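Local coordinates for Es1 family protein (Ehrlichia chaffeensis, PDB 3L3B) that is of uncharacterised activity but belongs to the DJ-1/PfpI family and, with its amidotransferase-like domain, may be linked to isoprenoid biosynthesis, at residues 110-115 against 233-238; 118-123 against 157-162; 142-147 against 152-157; 163-168 against 172-177; 194-197 against 201-204. All coordinates share one frame; numbering follows the deposited sequence.

Five contacts of one alpha/beta domain illustrate how chemistry follows position in the fold. Interactions 1 to 4 are buried, whereas interaction 5 is partly buried and lies farthest from the centre of the chain. Strands 110-113 and 154-157, neighbours in the main sheet, serve interactions 1 and 3, with helices packed against them. Helix 160-168 serves interactions 2 and 4, and Val-157 belongs to both 2 and 3. Interactions 1, 2 and 5 rest on van der Waals packing; 3 and 4, which join a helix to the chain that follows it, add a backbone bond, and 4 a water. Lys-175 N and Asp-204 OD1 tie interaction 4 to 5.

Interaction 1 of 5, residues 110-115 against 233-238; sequences MLVIPG and SSMVNY
Met-110 and Met-235 interlock where helix 221-238 packs on strand 110-113 of the mixed central sheet, in the layered alpha/beta fold of the DJ-1/PfpI family. The short segments run almost antiparallel, at 171°, with axes 10.5 Å apart, and methionines bridge the gap. Met-110 can be followed outward. Its CB lies 3.9 Å from the CE of Met-235. Because chi1 is 59°, CG sits between the backbone N and the carbonyl carbon, and the next bond carries SD on in an extended step to 4.1 Å from that same methyl. A bend at chi3 (-88°) then folds the terminal CE of Met-110 back over the partner's thioether, 3.6 Å from Met-235 SD. The two methyls, CE of Met-110 and CE of Met-235, are modelled 3.3 Å apart, tight for carbon atoms. Beside the Met-110 methyl, Val-112 CG2 approaches the same sulfur, Met-235 SD, to 4.0 Å. Helix 41-53 supplies Leu-51 against Met-110 and Val-47 against Val-112, and Pro-153 touches Met-235. The methyl at the end of Met-235 also reaches the strand backbone, its CE standing 3.5 Å from Leu-111 O.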
loop_
_atom_site.group_PDB
_atom_site.type_symbol
_atom_site.label_atom_id
_atom_site.label_comp_id
_atom_site.label_asym_id
_atom_site.label_seq_id
_atom_site.Cartn_x
_atom_site.Cartn_y
_atom_site.Cartn_z
ATOM N N MET B 110 20.247 5.667 -6.326
ATOM C CA MET B 110 20.043 4.699 -5.260
ATOM C C MET B 110 18.967 3.672 -5.676
ATOM O O MET B 110 18.257 3.879 -6.656
ATOM C CB MET B 110 19.612 5.411 -3.966
ATOM C CG MET B 110 18.277 6.259 -4.061
ATOM S SD MET B 110 17.751 7.079 -2.491
ATOM C CE MET B 110 16.769 5.785 -1.763
ATOM N N LEU B 111 18.840 2.625 -4.865
ATOM C CA LEU B 111 17.927 1.521 -5.047
ATOM C C LEU B 111 17.311 1.227 -3.709
ATOM O O LEU B 111 18.010 1.222 -2.705
ATOM C CB LEU B 111 18.708 0.289 -5.527
ATOM C CG LEU B 111 17.950 -1.025 -5.621
ATOM C CD1 LEU B 111 16.846 -0.877 -6.707
ATOM C CD2 LEU B 111 18.845 -2.176 -5.892
ATOM N N VAL B 112 15.981 1.026 -3.678
ATOM C CA VAL B 112 15.311 0.520 -2.481
ATOM C C VAL B 112 14.542 -0.760 -2.842
ATOM O O VAL B 112 13.912 -0.852 -3.913
ATOM C CB VAL B 112 14.417 1.580 -1.806
ATOM C CG1 VAL B 112 13.919 1.072 -0.449
ATOM C CG2 VAL B 112 15.198 2.870 -1.624
ATOM N N ILE B 113 14.668 -1.762 -1.970
ATOM C CA ILE B 113 13.988 -3.020 -2.086
ATOM C C ILE B 113 13.079 -3.240 -0.865
ATOM O O ILE B 113 13.536 -3.697 0.186
ATOM C CB ILE B 113 14.980 -4.184 -2.160
ATOM C CG1 ILE B 113 16.099 -3.855 -3.155
ATOM C CG2 ILE B 113 14.236 -5.428 -2.575
ATOM C CD1 ILE B 113 17.334 -4.773 -3.084
ATOM N N PRO B 114 11.775 -2.960 -1.008
ATOM C CA PRO B 114 10.858 -3.324 0.078
ATOM C C PRO B 114 10.913 -4.817 0.367
ATOM O O PRO B 114 11.398 -5.603 -0.455
ATOM C CB PRO B 114 9.497 -2.939 -0.488
ATOM C CG PRO B 114 9.767 -1.880 -1.508
ATOM C CD PRO B 114 11.121 -2.187 -2.070
ATOM N N GLY B 115 10.395 -5.258 1.507
ATOM C CA GLY B 115 10.418 -6.676 1.791
ATOM C C GLY B 115 9.151 -7.352 1.281
ATOM O O GLY B 115 8.476 -6.864 0.349
ATOM N N SER B 233 15.842 8.583 5.002
ATOM C CA SER B 233 16.631 9.724 5.484
ATOM C C SER B 233 18.127 9.454 5.399
ATOM O O SER B 233 18.865 10.250 4.842
ATOM C CB SER B 233 16.295 10.096 6.943
ATOM O OG SER B 233 14.929 10.461 7.068
ATOM N N SER B 234 18.569 8.337 5.969
ATOM C CA SER B 234 19.991 8.023 6.036
ATOM C C SER B 234 20.580 7.875 4.650
ATOM O O SER B 234 21.704 8.279 4.399
ATOM C CB SER B 234 20.218 6.732 6.819
ATOM O OG SER B 234 19.733 6.877 8.141
ATOM N N MET B 235 19.834 7.266 3.746
ATOM C CA MET B 235 20.289 7.148 2.362
ATOM C C MET B 235 20.423 8.529 1.711
ATOM O O MET B 235 21.424 8.844 1.074
ATOM C CB MET B 235 19.330 6.269 1.533
ATOM C CG MET B 235 19.316 4.819 1.951
ATOM S SD MET B 235 18.033 3.906 1.061
ATOM C CE MET B 235 19.041 3.705 -0.466
ATOM N N VAL B 236 19.399 9.345 1.870
ATOM C CA VAL B 236 19.417 10.696 1.321
ATOM C C VAL B 236 20.554 11.568 1.929
ATOM O O VAL B 236 21.219 12.317 1.206
ATOM C CB VAL B 236 18.038 11.398 1.491
ATOM C CG1 VAL B 236 18.108 12.856 1.009
ATOM C CG2 VAL B 236 16.923 10.639 0.756
ATOM N N ASN B 237 20.788 11.466 3.238
ATOM C CA ASN B 237 21.824 12.261 3.885
ATOM C C ASN B 237 23.183 11.798 3.391
ATOM O O ASN B 237 24.122 12.594 3.267
ATOM C CB ASN B 237 21.820 12.098 5.404
ATOM C CG ASN B 237 20.555 12.593 6.060
ATOM O OD1 ASN B 237 20.330 12.310 7.236
ATOM N ND2 ASN B 237 19.706 13.305 5.313
ATOM N N TYR B 238 23.297 10.502 3.143
ATOM C CA TYR B 238 24.522 9.970 2.588
ATOM C C TYR B 238 24.840 10.605 1.227
ATOM O O TYR B 238 25.999 10.871 0.947
ATOM C CB TYR B 238 24.491 8.442 2.473
ATOM C CG TYR B 238 25.776 7.938 1.909
ATOM C CD1 TYR B 238 26.839 7.615 2.752
ATOM C CD2 TYR B 238 25.976 7.886 0.530
ATOM C CE1 TYR B 238 28.057 7.202 2.238
ATOM C CE2 TYR B 238 27.189 7.470 0.006
ATOM C CZ TYR B 238 28.225 7.132 0.864
ATOM O OH TYR B 238 29.427 6.702 0.355
#

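Interaction 2 of 5, residues 118-123 against 157-162; sequences GVAKNF and VCISPA
Val-119 and Ser-160 meet with no ring or amide between them; the flat groups nearby are turned to other neighbours. The Phe-123 ring meets that of Phe-140 with planes at about 35°, and the Asn-122 amide gives its ND2 to Ala-31 O and Asp-37 O while OD1 takes Lys-68 N. What packs here is helix 117-123 against the sharp bend joining strand 154-157 to helix 160-168. That bend has the form of the nucleophile elbow known in the DJ-1/PfpI family: a type II' turn from Val-157 to Ser-160, closed by Ser-160 N to Val-157 O at 3.1 Å, with Cys-158 at phi 68° and psi -114°. At the last position of the turn, the Ser-160 hydroxyl faces the fork of Val-119, its OG 3.5 Å from CG1 and 3.9 Å from CG2. These are van der Waals contacts; the polar need of OG is met by a hydrogen bond with Pro-114 O and a weak one with Ile-113 O, so the serine ties the elbow to the end of strand 110-113. One helix position on, Ala-120 faces Ile-159, which turns its beta branch inward: Ala-120 CB lies 4.2 Å from Ile-159 CG2.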
loop_
_atom_site.group_PDB
_atom_site.type_symbol
_atom_site.label_atom_id
_atom_site.label_comp_id
_atom_site.label_asym_id
_atom_site.label_seq_id
_atom_site.Cartn_x
_atom_site.Cartn_y
_atom_site.Cartn_z
ATOM N N GLY B 118 7.529 -12.619 -0.960
ATOM C CA GLY B 118 7.819 -12.748 -2.395
ATOM C C GLY B 118 9.210 -12.390 -2.843
ATOM O O GLY B 118 9.722 -12.950 -3.812
ATOM N N VAL B 119 9.831 -11.447 -2.159
ATOM C CA VAL B 119 11.185 -11.103 -2.465
ATOM C C VAL B 119 12.038 -12.329 -2.250
ATOM O O VAL B 119 12.790 -12.695 -3.140
ATOM C CB VAL B 119 11.705 -9.931 -1.605
ATOM C CG1 VAL B 119 13.190 -9.630 -1.912
ATOM C CG2 VAL B 119 10.839 -8.705 -1.850
ATOM N N ALA B 120 11.910 -12.973 -1.096
ATOM C CA ALA B 120 12.700 -14.171 -0.810
ATOM C C ALA B 120 12.305 -15.359 -1.726
ATOM O O ALA B 120 13.159 -16.041 -2.286
ATOM C CB ALA B 120 12.581 -14.530 0.672
ATOM N N LYS B 121 11.009 -15.562 -1.925
ATOM C CA LYS B 121 10.497 -16.719 -2.655
ATOM C C LYS B 121 10.641 -16.541 -4.153
ATOM O O LYS B 121 10.956 -17.513 -4.888
ATOM C CB LYS B 121 8.992 -16.934 -2.298
ATOM N N ASN B 122 10.394 -15.331 -4.639
ATOM C CA ASN B 122 10.438 -15.080 -6.082
ATOM C C ASN B 122 11.808 -14.755 -6.655
ATOM O O ASN B 122 12.042 -14.977 -7.827
ATOM C CB ASN B 122 9.434 -14.005 -6.508
ATOM C CG ASN B 122 8.030 -14.362 -6.141
ATOM O OD1 ASN B 122 7.728 -15.526 -5.891
ATOM N ND2 ASN B 122 7.154 -13.351 -6.065
ATOM N N PHE B 123 12.712 -14.233 -5.848
ATOM C CA PHE B 123 14.012 -13.805 -6.352
ATOM C C PHE B 123 15.135 -14.727 -5.905
ATOM O O PHE B 123 16.309 -14.473 -6.250
ATOM C CB PHE B 123 14.368 -12.406 -5.843
ATOM C CG PHE B 123 13.457 -11.295 -6.313
ATOM C CD1 PHE B 123 12.522 -11.478 -7.312
ATOM C CD2 PHE B 123 13.575 -10.053 -5.760
ATOM C CE1 PHE B 123 11.667 -10.415 -7.733
ATOM C CE2 PHE B 123 12.711 -8.988 -6.187
ATOM C CZ PHE B 123 11.790 -9.176 -7.140
ATOM N N VAL B 157 14.390 -3.650 3.147
ATOM C CA VAL B 157 13.448 -3.683 4.248
ATOM C C VAL B 157 13.007 -5.129 4.501
ATOM O O VAL B 157 12.829 -5.954 3.559
ATOM C CB VAL B 157 12.208 -2.821 3.910
ATOM C CG1 VAL B 157 11.206 -2.723 5.143
ATOM C CG2 VAL B 157 12.655 -1.432 3.378
ATOM N N CYS B 158 12.879 -5.438 5.770
ATOM C CA CYS B 158 12.339 -6.696 6.239
ATOM C C CYS B 158 13.242 -7.910 5.925
ATOM O O CYS B 158 14.319 -7.994 6.468
ATOM C CB CYS B 158 10.924 -6.855 5.714
ATOM S SG CYS B 158 10.087 -8.010 6.730
ATOM N N ILE B 159 12.829 -8.838 5.073
ATOM C CA ILE B 159 13.724 -9.952 4.714
ATOM C C ILE B 159 14.729 -9.575 3.615
ATOM O O ILE B 159 15.754 -10.256 3.417
ATOM C CB ILE B 159 12.915 -11.180 4.252
ATOM C CG1 ILE B 159 13.744 -12.466 4.317
ATOM C CG2 ILE B 159 12.308 -10.920 2.822
ATOM C CD1 ILE B 159 14.337 -12.842 5.722
ATOM N N SER B 160 14.461 -8.499 2.907
ATOM C CA SER B 160 15.323 -8.113 1.778
ATOM C C SER B 160 16.818 -7.967 2.151
ATOM O O SER B 160 17.667 -8.285 1.312
ATOM C CB SER B 160 14.815 -6.832 1.101
ATOM O OG SER B 160 13.536 -7.133 0.478
ATOM N N PRO B 161 17.126 -7.540 3.390
ATOM C CA PRO B 161 18.545 -7.428 3.739
ATOM C C PRO B 161 19.292 -8.744 3.636
ATOM O O PRO B 161 20.464 -8.739 3.258
ATOM C CB PRO B 161 18.522 -6.877 5.170
ATOM C CG PRO B 161 17.294 -6.073 5.250
ATOM C CD PRO B 161 16.275 -6.819 4.364
ATOM N N ALA B 162 18.612 -9.857 3.967
ATOM C CA ALA B 162 19.182 -11.202 3.903
ATOM C C ALA B 162 19.499 -11.569 2.473
ATOM O O ALA B 162 20.579 -12.119 2.174
ATOM C CB ALA B 162 18.186 -12.271 4.549
#

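Interaction 3 of 5, residues 142-147 against 152-157; sequences NAVREF and KPIGAV
Phe-147 and Lys-152 bring the two backbones closest, their CA atoms 5.3 Å apart, where the chain leaving helix 138-149 turns back toward the sheet. Lys-152 N donates to Phe-147 O at 3.2 Å; the bond is fairly straight at its hydrogen (162°). Beside it, CB of Lys-152 lies at the edge of the Phe-147 ring, near its plane, 3.8 Å from CD1. The lysine chain then runs extended past that edge, and its NZ is hydrogen-bonded to Phe-108 O and Val-105 O. This return forms the second half of a beta-alpha-beta connection: strand 154-157 enters the sheet parallel to strand 110-113, and both Val-144 and Phe-147 also touch Leu-111. Ile-154 points from the strand toward the helix. Its CG1 meets CB of Phe-147 at 4.0 Å, while its CD1 reaches CG1 of Val-144 at 3.5 Å, the side chains of Ile-154 and Val-144 crossing at about a right angle.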
loop_
_atom_site.group_PDB
_atom_site.type_symbol
_atom_site.label_atom_id
_atom_site.label_comp_id
_atom_site.label_asym_id
_atom_site.label_seq_id
_atom_site.Cartn_x
_atom_site.Cartn_y
_atom_site.Cartn_z
ATOM N N ASN B 142 21.967 -9.182 -10.835
ATOM C CA ASN B 142 22.754 -8.296 -11.708
ATOM C C ASN B 142 22.421 -6.838 -11.492
ATOM O O ASN B 142 23.297 -5.993 -11.477
ATOM C CB ASN B 142 22.556 -8.618 -13.192
ATOM C CG ASN B 142 23.331 -9.835 -13.632
ATOM O OD1 ASN B 142 24.114 -10.398 -12.867
ATOM N ND2 ASN B 142 23.088 -10.272 -14.873
ATOM N N ALA B 143 21.142 -6.565 -11.318
ATOM C CA ALA B 143 20.675 -5.222 -11.031
ATOM C C ALA B 143 21.241 -4.685 -9.726
ATOM O O ALA B 143 21.773 -3.585 -9.709
ATOM C CB ALA B 143 19.146 -5.176 -10.990
ATOM N N VAL B 144 21.127 -5.455 -8.651
ATOM C CA VAL B 144 21.640 -5.028 -7.362
ATOM C C VAL B 144 23.180 -4.931 -7.399
ATOM O O VAL B 144 23.706 -3.977 -6.894
ATOM C CB VAL B 144 21.199 -5.929 -6.199
ATOM C CG1 VAL B 144 21.753 -5.416 -4.915
ATOM C CG2 VAL B 144 19.612 -6.025 -6.068
ATOM N N ARG B 145 23.881 -5.895 -8.019
ATOM C CA ARG B 145 25.336 -5.785 -8.195
ATOM C C ARG B 145 25.723 -4.534 -9.007
ATOM O O ARG B 145 26.769 -3.941 -8.747
ATOM C CB ARG B 145 25.913 -7.041 -8.879
ATOM C CG ARG B 145 25.798 -8.328 -8.044
ATOM C CD ARG B 145 26.993 -8.437 -7.144
ATOM N NE ARG B 145 27.162 -9.725 -6.472
ATOM C CZ ARG B 145 28.081 -10.632 -6.763
ATOM N NH1 ARG B 145 28.157 -11.738 -6.018
ATOM N NH2 ARG B 145 28.930 -10.442 -7.776
ATOM N N GLU B 146 24.904 -4.130 -9.994
ATOM C CA GLU B 146 25.237 -2.932 -10.765
ATOM C C GLU B 146 25.172 -1.692 -9.897
ATOM O O GLU B 146 26.036 -0.827 -9.982
ATOM C CB GLU B 146 24.372 -2.758 -12.016
ATOM C CG GLU B 146 24.836 -3.576 -13.197
ATOM C CD GLU B 146 24.107 -3.208 -14.467
ATOM O OE1 GLU B 146 24.516 -2.233 -15.120
ATOM O OE2 GLU B 146 23.108 -3.880 -14.798
ATOM N N PHE B 147 24.161 -1.615 -9.047
ATOM C CA PHE B 147 24.060 -0.507 -8.083
ATOM C C PHE B 147 25.254 -0.589 -7.127
ATOM O O PHE B 147 25.921 0.414 -6.885
ATOM C CB PHE B 147 22.761 -0.549 -7.290
ATOM C CG PHE B 147 21.605 0.165 -7.974
ATOM C CD1 PHE B 147 21.462 1.552 -7.856
ATOM C CD2 PHE B 147 20.744 -0.523 -8.775
ATOM C CE1 PHE B 147 20.427 2.231 -8.500
ATOM C CE2 PHE B 147 19.717 0.145 -9.428
ATOM C CZ PHE B 147 19.563 1.532 -9.272
ATOM N N LYS B 152 26.401 3.101 -5.309
ATOM C CA LYS B 152 25.096 3.729 -5.117
ATOM C C LYS B 152 24.376 3.031 -3.978
ATOM O O LYS B 152 24.368 1.803 -3.920
ATOM C CB LYS B 152 24.267 3.659 -6.387
ATOM C CG LYS B 152 24.822 4.571 -7.454
ATOM C CD LYS B 152 24.177 4.377 -8.810
ATOM C CE LYS B 152 24.814 5.365 -9.777
ATOM N NZ LYS B 152 24.196 5.346 -11.079
ATOM N N PRO B 153 23.833 3.818 -3.034
ATOM C CA PRO B 153 23.220 3.270 -1.848
ATOM C C PRO B 153 22.089 2.338 -2.196
ATOM O O PRO B 153 21.326 2.626 -3.093
ATOM C CB PRO B 153 22.640 4.508 -1.157
ATOM C CG PRO B 153 23.574 5.608 -1.586
ATOM C CD PRO B 153 23.820 5.293 -3.011
ATOM N N ILE B 154 22.025 1.227 -1.491
ATOM C CA ILE B 154 20.999 0.232 -1.631
ATOM C C ILE B 154 20.312 0.114 -0.259
ATOM O O ILE B 154 20.965 -0.141 0.754
ATOM C CB ILE B 154 21.581 -1.151 -1.987
ATOM C CG1 ILE B 154 22.235 -1.192 -3.359
ATOM C CG2 ILE B 154 20.502 -2.260 -1.946
ATOM C CD1 ILE B 154 23.128 -2.457 -3.547
ATOM N N GLY B 155 18.991 0.320 -0.248
ATOM C CA GLY B 155 18.166 0.147 0.943
ATOM C C GLY B 155 17.315 -1.109 0.858
ATOM O O GLY B 155 16.840 -1.441 -0.209
ATOM N N ALA B 156 17.113 -1.801 1.988
ATOM C CA ALA B 156 16.449 -3.097 1.995
ATOM C C ALA B 156 15.626 -3.213 3.279
ATOM O O ALA B 156 16.085 -2.859 4.361
ATOM C CB ALA B 156 17.508 -4.301 1.850
ATOM N N VAL B 157 14.390 -3.650 3.147
ATOM C CA VAL B 157 13.448 -3.683 4.248
ATOM C C VAL B 157 13.007 -5.129 4.501
ATOM O O VAL B 157 12.829 -5.954 3.559
ATOM C CB VAL B 157 12.208 -2.821 3.910
ATOM C CG1 VAL B 157 11.206 -2.723 5.143
ATOM C CG2 VAL B 157 12.655 -1.432 3.378
#

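Interaction 4 of 5, residues 163-168 against 172-177; sequences VVVALL and AKVKVT
Val-165 fits one methyl between two valines of the chain that follows its helix: its CG2 lies 3.6 Å from CG2 of Val-174 and equally 3.6 Å from CG2 of Val-176. The unit is a helix-loop-strand step, in which helix 160-168 flanks the main sheet and the chain returns as strand 175-176 of a separate two-stranded parallel sheet with 192-193. In both Val-174 and Val-176 the CG2 that touches Val-165 stands between its own backbone N and carbonyl carbon. Nearer the C-terminal end of the helix, Leu-168 adds its CD1, 4.0 Å from CG1 of Val-174, the side chains crossing at about a right angle. Ile-209 of the main sheet backs Leu-168, Val-174 and Val-176. Further out, the backbone fixes the turn: Ala-172 N donates to Leu-168 O at 2.8 Å, bent at the hydrogen (138°). One water completes the closure, donating to Val-165 O and to Ala-172 O and accepting from Val-174 N at 3.1 Å.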
loop_
_atom_site.group_PDB
_atom_site.type_symbol
_atom_site.label_atom_id
_atom_site.label_comp_id
_atom_site.label_asym_id
_atom_site.label_seq_id
_atom_site.Cartn_x
_atom_site.Cartn_y
_atom_site.Cartn_z
ATOM N N VAL B 163 18.586 -11.242 1.567
ATOM C CA VAL B 163 18.800 -11.503 0.169
ATOM C C VAL B 163 19.960 -10.673 -0.411
ATOM O O VAL B 163 20.737 -11.195 -1.231
ATOM C CB VAL B 163 17.570 -11.274 -0.671
ATOM C CG1 VAL B 163 17.849 -11.702 -2.164
ATOM C CG2 VAL B 163 16.366 -12.055 -0.070
ATOM N N VAL B 164 20.069 -9.415 0.037
ATOM C CA VAL B 164 21.155 -8.541 -0.380
ATOM C C VAL B 164 22.491 -9.086 0.115
ATOM O O VAL B 164 23.453 -9.111 -0.644
ATOM C CB VAL B 164 20.956 -7.076 0.082
ATOM C CG1 VAL B 164 22.248 -6.224 -0.226
ATOM C CG2 VAL B 164 19.711 -6.464 -0.556
ATOM N N VAL B 165 22.546 -9.509 1.378
ATOM C CA VAL B 165 23.770 -10.093 1.934
ATOM C C VAL B 165 24.214 -11.258 1.060
ATOM O O VAL B 165 25.367 -11.301 0.629
ATOM C CB VAL B 165 23.614 -10.471 3.440
ATOM C CG1 VAL B 165 24.705 -11.353 3.929
ATOM C CG2 VAL B 165 23.488 -9.166 4.285
ATOM N N ALA B 166 23.269 -12.139 0.741
ATOM C CA ALA B 166 23.563 -13.360 -0.010
ATOM C C ALA B 166 24.078 -13.047 -1.425
ATOM O O ALA B 166 25.088 -13.570 -1.878
ATOM C CB ALA B 166 22.285 -14.257 -0.077
ATOM N N LEU B 167 23.399 -12.161 -2.121
ATOM C CA LEU B 167 23.797 -11.861 -3.459
ATOM C C LEU B 167 25.151 -11.109 -3.516
ATOM O O LEU B 167 25.811 -11.176 -4.546
ATOM C CB LEU B 167 22.687 -11.127 -4.222
ATOM C CG LEU B 167 22.409 -9.640 -3.990
ATOM C CD1 LEU B 167 23.322 -8.744 -4.857
ATOM C CD2 LEU B 167 20.905 -9.244 -4.269
ATOM N N LEU B 168 25.532 -10.402 -2.451
ATOM C CA LEU B 168 26.852 -9.716 -2.388
ATOM C C LEU B 168 28.020 -10.546 -1.765
ATOM O O LEU B 168 29.183 -10.129 -1.798
ATOM C CB LEU B 168 26.705 -8.391 -1.678
ATOM C CG LEU B 168 25.885 -7.327 -2.400
ATOM C CD1 LEU B 168 25.658 -6.100 -1.494
ATOM C CD2 LEU B 168 26.503 -6.950 -3.786
ATOM N N ALA B 172 31.599 -9.024 -1.028
ATOM C CA ALA B 172 31.555 -8.174 0.139
ATOM C C ALA B 172 30.915 -8.879 1.353
ATOM O O ALA B 172 30.040 -9.747 1.194
ATOM C CB ALA B 172 30.736 -6.905 -0.213
ATOM N N LYS B 173 31.280 -8.448 2.553
ATOM C CA LYS B 173 30.662 -8.943 3.785
ATOM C C LYS B 173 29.900 -7.748 4.366
ATOM O O LYS B 173 30.534 -6.872 4.936
ATOM C CB LYS B 173 31.763 -9.407 4.747
ATOM C CG LYS B 173 31.323 -9.673 6.200
ATOM C CD LYS B 173 32.331 -10.405 7.059
ATOM C CE LYS B 173 32.476 -11.858 6.711
ATOM N NZ LYS B 173 33.106 -12.589 7.889
ATOM N N VAL B 174 28.594 -7.621 4.120
ATOM C CA VAL B 174 27.914 -6.372 4.451
ATOM C C VAL B 174 27.132 -6.500 5.742
ATOM O O VAL B 174 26.769 -7.588 6.163
ATOM C CB VAL B 174 27.016 -5.805 3.324
ATOM C CG1 VAL B 174 27.701 -5.824 1.947
ATOM C CG2 VAL B 174 25.675 -6.513 3.302
ATOM N N LYS B 175 26.878 -5.356 6.349
ATOM C CA LYS B 175 26.286 -5.282 7.666
ATOM C C LYS B 175 24.861 -4.794 7.517
ATOM O O LYS B 175 24.647 -3.746 6.941
ATOM C CB LYS B 175 27.071 -4.270 8.480
ATOM C CG LYS B 175 26.598 -4.043 9.866
ATOM C CD LYS B 175 27.527 -3.083 10.612
ATOM C CE LYS B 175 27.536 -1.696 9.963
ATOM N NZ LYS B 175 27.593 -0.580 10.946
ATOM N N VAL B 176 23.927 -5.549 8.074
ATOM C CA VAL B 176 22.473 -5.209 8.008
ATOM C C VAL B 176 21.734 -5.610 9.281
ATOM O O VAL B 176 22.249 -6.364 10.094
ATOM C CB VAL B 176 21.773 -5.923 6.828
ATOM C CG1 VAL B 176 22.412 -5.543 5.464
ATOM C CG2 VAL B 176 21.770 -7.464 6.994
ATOM N N THR B 177 20.511 -5.098 9.452
ATOM C CA THR B 177 19.558 -5.686 10.448
ATOM C C THR B 177 18.367 -6.385 9.762
ATOM O O THR B 177 17.901 -5.976 8.695
ATOM C CB THR B 177 18.993 -4.625 11.360
ATOM O OG1 THR B 177 18.302 -5.245 12.465
ATOM C CG2 THR B 177 17.988 -3.760 10.581
HETATM O O HOH W 1 27.488 -9.809 2.271
#

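Interaction 5 of 5, residues 194-197 against 201-204; sequences VDCP and SVKD
Val-202 supplies the apolar part of the contact through a single methyl, CG2, which sits between two residues of the opposing loop. CG1 of Val-194 approaches it obliquely at 3.8 Å; two residues further on, Cys-196 offers both CB and SG, each 3.8 Å from Val-202 CG2. The sulfur reaches that place because it lies opposite the backbone N of Cys-196 (chi1 -170°), and it also packs 3.7 Å from the backbone N of Ser-201. In the fold, this is where chain leaving the small parallel sheet, with Val-194 still bonded to Val-176, turns into strand 202-204, the antiparallel outermost strand of the main sheet within this chain. The hydrogen bonds around the contact go to partners outside the two segments. Ser-201 directs its CB away from the loop, and its OG is hydrogen-bonded to Asp-230 OD1 of helix 221-238. Val-194 O pairs with Thr-177 OG1, and Cys-196 O takes a bond from Arg-217 NH1.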
loop_
_atom_site.group_PDB
_atom_site.type_symbol
_atom_site.label_atom_id
_atom_site.label_comp_id
_atom_site.label_asym_id
_atom_site.label_seq_id
_atom_site.Cartn_x
_atom_site.Cartn_y
_atom_site.Cartn_z
ATOM N N VAL B 194 23.249 -6.723 12.892
ATOM C CA VAL B 194 23.200 -5.746 13.957
ATOM C C VAL B 194 21.784 -5.778 14.452
ATOM O O VAL B 194 20.871 -5.675 13.644
ATOM C CB VAL B 194 23.585 -4.345 13.436
ATOM C CG1 VAL B 194 23.283 -3.262 14.484
ATOM C CG2 VAL B 194 25.076 -4.329 13.014
ATOM N N ASP B 195 21.586 -5.969 15.752
ATOM C CA ASP B 195 20.239 -6.012 16.291
ATOM C C ASP B 195 19.686 -4.582 16.214
ATOM O O ASP B 195 20.412 -3.642 16.445
ATOM C CB ASP B 195 20.213 -6.536 17.749
ATOM C CG ASP B 195 20.318 -8.086 17.847
ATOM O OD1 ASP B 195 20.216 -8.797 16.813
ATOM O OD2 ASP B 195 20.493 -8.589 18.985
ATOM N N CYS B 196 18.408 -4.413 15.859
ATOM C CA CYS B 196 17.864 -3.071 15.676
ATOM C C CYS B 196 16.352 -3.001 15.976
ATOM O O CYS B 196 15.603 -3.895 15.597
ATOM C CB CYS B 196 18.097 -2.617 14.227
ATOM S SG CYS B 196 17.724 -0.888 13.943
ATOM N N PRO B 197 15.908 -1.960 16.691
ATOM C CA PRO B 197 14.463 -1.889 16.922
ATOM C C PRO B 197 13.717 -1.524 15.640
ATOM O O PRO B 197 14.321 -1.018 14.661
ATOM C CB PRO B 197 14.302 -0.817 18.016
ATOM C CG PRO B 197 15.613 -0.109 18.103
ATOM C CD PRO B 197 16.669 -1.088 17.597
ATOM N N SER B 201 16.930 2.218 12.048
ATOM C CA SER B 201 17.522 1.524 10.883
ATOM C C SER B 201 19.048 1.386 11.067
ATOM O O SER B 201 19.607 1.992 11.956
ATOM C CB SER B 201 17.215 2.293 9.597
ATOM O OG SER B 201 17.921 3.527 9.525
ATOM N N VAL B 202 19.690 0.612 10.187
ATOM C CA VAL B 202 21.140 0.352 10.200
ATOM C C VAL B 202 21.757 0.821 8.885
ATOM O O VAL B 202 21.140 0.688 7.811
ATOM C CB VAL B 202 21.380 -1.165 10.502
ATOM C CG1 VAL B 202 22.808 -1.628 10.175
ATOM C CG2 VAL B 202 20.991 -1.432 11.999
ATOM N N LYS B 203 22.928 1.447 9.008
ATOM C CA LYS B 203 23.757 1.951 7.897
ATOM C C LYS B 203 25.086 1.201 7.872
ATOM O O LYS B 203 25.796 1.207 8.878
ATOM C CB LYS B 203 24.094 3.436 8.094
ATOM N N ASP B 204 25.410 0.564 6.744
ATOM C CA ASP B 204 26.753 0.082 6.465
ATOM C C ASP B 204 27.377 1.142 5.588
ATOM O O ASP B 204 27.154 1.201 4.386
ATOM C CB ASP B 204 26.726 -1.277 5.775
ATOM C CG ASP B 204 28.116 -1.852 5.521
ATOM O OD1 ASP B 204 28.182 -3.068 5.363
ATOM O OD2 ASP B 204 29.123 -1.122 5.448
#